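Local atomic coordinates of EchA1_1 (Mycobacterium avium subsp. paratuberculosis, PDB entry 3R9T), a protein that probably catalyses the reversible hydration of 2-enoyl-CoA thioesters to (3S)-3-hydroxyacyl-CoA in fatty acid metabolism. Residues B[20-25]-B[42-47]. Numbering follows the deposited sequence.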
loop_
_atom_site.group_PDB
_atom_site.type_symbol
_atom_site.label_atom_id
_atom_site.label_comp_id
_atom_site.label_asym_id
_atom_site.label_seq_id
_atom_site.Cartn_x
_atom_site.Cartn_y
_atom_site.Cartn_z
ATOM N N MET B 20 -18.792 -4.460 -22.650
ATOM C CA MET B 20 -20.073 -3.923 -22.268
ATOM C C MET B 20 -19.836 -2.560 -21.682
ATOM O O MET B 20 -19.036 -2.411 -20.752
ATOM C CB MET B 20 -20.754 -4.796 -21.237
ATOM C CG MET B 20 -22.062 -4.223 -20.766
ATOM S SD MET B 20 -22.770 -5.149 -19.407
ATOM C CE MET B 20 -23.555 -6.486 -20.327
ATOM N N VAL B 21 -20.549 -1.576 -22.211
ATOM C CA VAL B 21 -20.511 -0.229 -21.675
ATOM C C VAL B 21 -21.793 0.016 -20.884
ATOM O O VAL B 21 -22.907 -0.064 -21.429
ATOM C CB VAL B 21 -20.373 0.816 -22.797
ATOM C CG1 VAL B 21 -20.427 2.235 -22.239
ATOM C CG2 VAL B 21 -19.092 0.586 -23.583
ATOM N N ILE B 22 -21.620 0.309 -19.597
ATOM C CA ILE B 22 -22.720 0.617 -18.687
ATOM C C ILE B 22 -22.728 2.114 -18.403
ATOM O O ILE B 22 -21.732 2.654 -17.919
ATOM C CB ILE B 22 -22.540 -0.122 -17.337
ATOM C CG1 ILE B 22 -22.458 -1.625 -17.558
ATOM C CG2 ILE B 22 -23.680 0.197 -16.368
ATOM C CD1 ILE B 22 -22.271 -2.440 -16.262
ATOM N N THR B 23 -23.844 2.786 -18.677
ATOM C CA THR B 23 -23.909 4.232 -18.528
ATOM C C THR B 23 -24.957 4.600 -17.480
ATOM O O THR B 23 -26.138 4.252 -17.630
ATOM C CB THR B 23 -24.236 4.915 -19.880
ATOM O OG1 THR B 23 -23.289 4.518 -20.886
ATOM C CG2 THR B 23 -24.226 6.426 -19.731
ATOM N N ILE B 24 -24.536 5.289 -16.422
ATOM C CA ILE B 24 -25.483 5.775 -15.431
ATOM C C ILE B 24 -26.295 6.844 -16.161
ATOM O O ILE B 24 -25.725 7.702 -16.836
ATOM C CB ILE B 24 -24.790 6.376 -14.213
ATOM C CG1 ILE B 24 -23.922 5.328 -13.504
ATOM C CG2 ILE B 24 -25.822 6.922 -13.242
ATOM C CD1 ILE B 24 -22.948 5.937 -12.491
ATOM N N ASN B 25 -27.616 6.775 -16.019
ATOM C CA ASN B 25 -28.539 7.515 -16.868
ATOM C C ASN B 25 -29.474 8.440 -16.074
ATOM O O ASN B 25 -30.694 8.425 -16.270
ATOM C CB ASN B 25 -29.341 6.505 -17.703
ATOM C CG ASN B 25 -30.070 7.143 -18.875
ATOM O OD1 ASN B 25 -29.583 8.099 -19.477
ATOM N ND2 ASN B 25 -31.243 6.606 -19.207
ATOM N N GLY B 42 -26.259 -3.229 -11.632
ATOM C CA GLY B 42 -26.130 -4.560 -11.075
ATOM C C GLY B 42 -26.552 -5.643 -12.050
ATOM O O GLY B 42 -25.847 -6.623 -12.227
ATOM N N ASP B 43 -27.696 -5.484 -12.703
ATOM C CA ASP B 43 -28.123 -6.496 -13.677
ATOM C C ASP B 43 -27.144 -6.612 -14.864
ATOM O O ASP B 43 -26.850 -7.715 -15.323
ATOM C CB ASP B 43 -29.549 -6.213 -14.174
ATOM C CG ASP B 43 -30.610 -6.387 -13.090
ATOM O OD1 ASP B 43 -30.315 -6.903 -11.990
ATOM O OD2 ASP B 43 -31.767 -6.000 -13.361
ATOM N N ALA B 44 -26.640 -5.474 -15.342
ATOM C CA ALA B 44 -25.693 -5.437 -16.470
ATOM C C ALA B 44 -24.378 -6.116 -16.099
ATOM O O ALA B 44 -23.817 -6.887 -16.878
ATOM C CB ALA B 44 -25.442 -3.997 -16.914
ATOM N N LEU B 45 -23.879 -5.848 -14.899
ATOM C CA LEU B 45 -22.692 -6.563 -14.421
ATOM C C LEU B 45 -22.914 -8.070 -14.361
ATOM O O LEU B 45 -22.032 -8.848 -14.729
ATOM C CB LEU B 45 -22.297 -6.092 -13.028
ATOM C CG LEU B 45 -21.429 -4.862 -12.857
ATOM C CD1 LEU B 45 -21.128 -4.713 -11.360
ATOM C CD2 LEU B 45 -20.128 -4.957 -13.665
ATOM N N GLU B 46 -24.081 -8.485 -13.881
ATOM C CA GLU B 46 -24.393 -9.910 -13.778
ATOM C C GLU B 46 -24.423 -10.537 -15.178
ATOM O O GLU B 46 -23.923 -11.646 -15.385
ATOM C CB GLU B 46 -25.715 -10.103 -12.993
ATOM C CG GLU B 46 -26.385 -11.471 -13.067
ATOM C CD GLU B 46 -27.755 -11.492 -12.374
ATOM O OE1 GLU B 46 -27.930 -12.279 -11.419
ATOM O OE2 GLU B 46 -28.655 -10.719 -12.779
ATOM N N GLU B 47 -24.955 -9.796 -16.146
ATOM C CA GLU B 47 -25.043 -10.258 -17.536
ATOM C C GLU B 47 -23.644 -10.360 -18.116
ATOM O O GLU B 47 -23.315 -11.324 -18.803
ATOM C CB GLU B 47 -25.898 -9.296 -18.377
ATOM C CG GLU B 47 -25.872 -9.512 -19.907
ATOM C CD GLU B 47 -26.313 -10.913 -20.340
ATOM O OE1 GLU B 47 -27.387 -11.023 -20.969
ATOM O OE2 GLU B 47 -25.598 -11.904 -20.068
#
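Strand residues 20-24 and helix residues 42-47 run antiparallel, with 174° between their directions and axes 9.5 Å apart at closest approach, and the backbones come nearest where the CA atoms of Ile22 and Ala44 lie 7.1 Å apart. This is the first half of a beta-alpha-beta unit of the crotonase fold: strand 19-24 leads into helix 35-50, which runs back over one face of the sheet before the chain enters the parallel strand 56-61. Alternation along the strand selects the residues that meet the helix, since the CB atoms of Met20 and Ile22 point toward it while Val21 between them packs against Glu14 and Arg16 of strand 11-16. The methyl of Ala44 is the shared surface, with Ile22 CD1 at 3.6 Å and Met20 SD at 3.8 Å from Ala44 CB. Ile22 has CG1 anti to its carbonyl carbon (chi1 -58°) and CD1 trans about chi2, which carries CD1 past the alanine methyl to within 4.2 Å of Leu45 CD2; Leu45, whose CB points away from the strand, also packs on Val57 and Tyr95. Met20 and Ile22 are buried, and their backbones are hydrogen-bonded to strand 56-61. At the more exposed border, the Met20 chain is extended as far as SD and bends at chi3, crossing the Glu47 side chain at about a right angle. Met20 CE lies 3.8 Å from Glu47 CG. Met20 SD sits 3.2 Å from Ala44 O, with a CG-SD···O angle of about 176°; the oxygen thus lies on the extension of the CG-SD bond, consistent with a chalcogen-type contact.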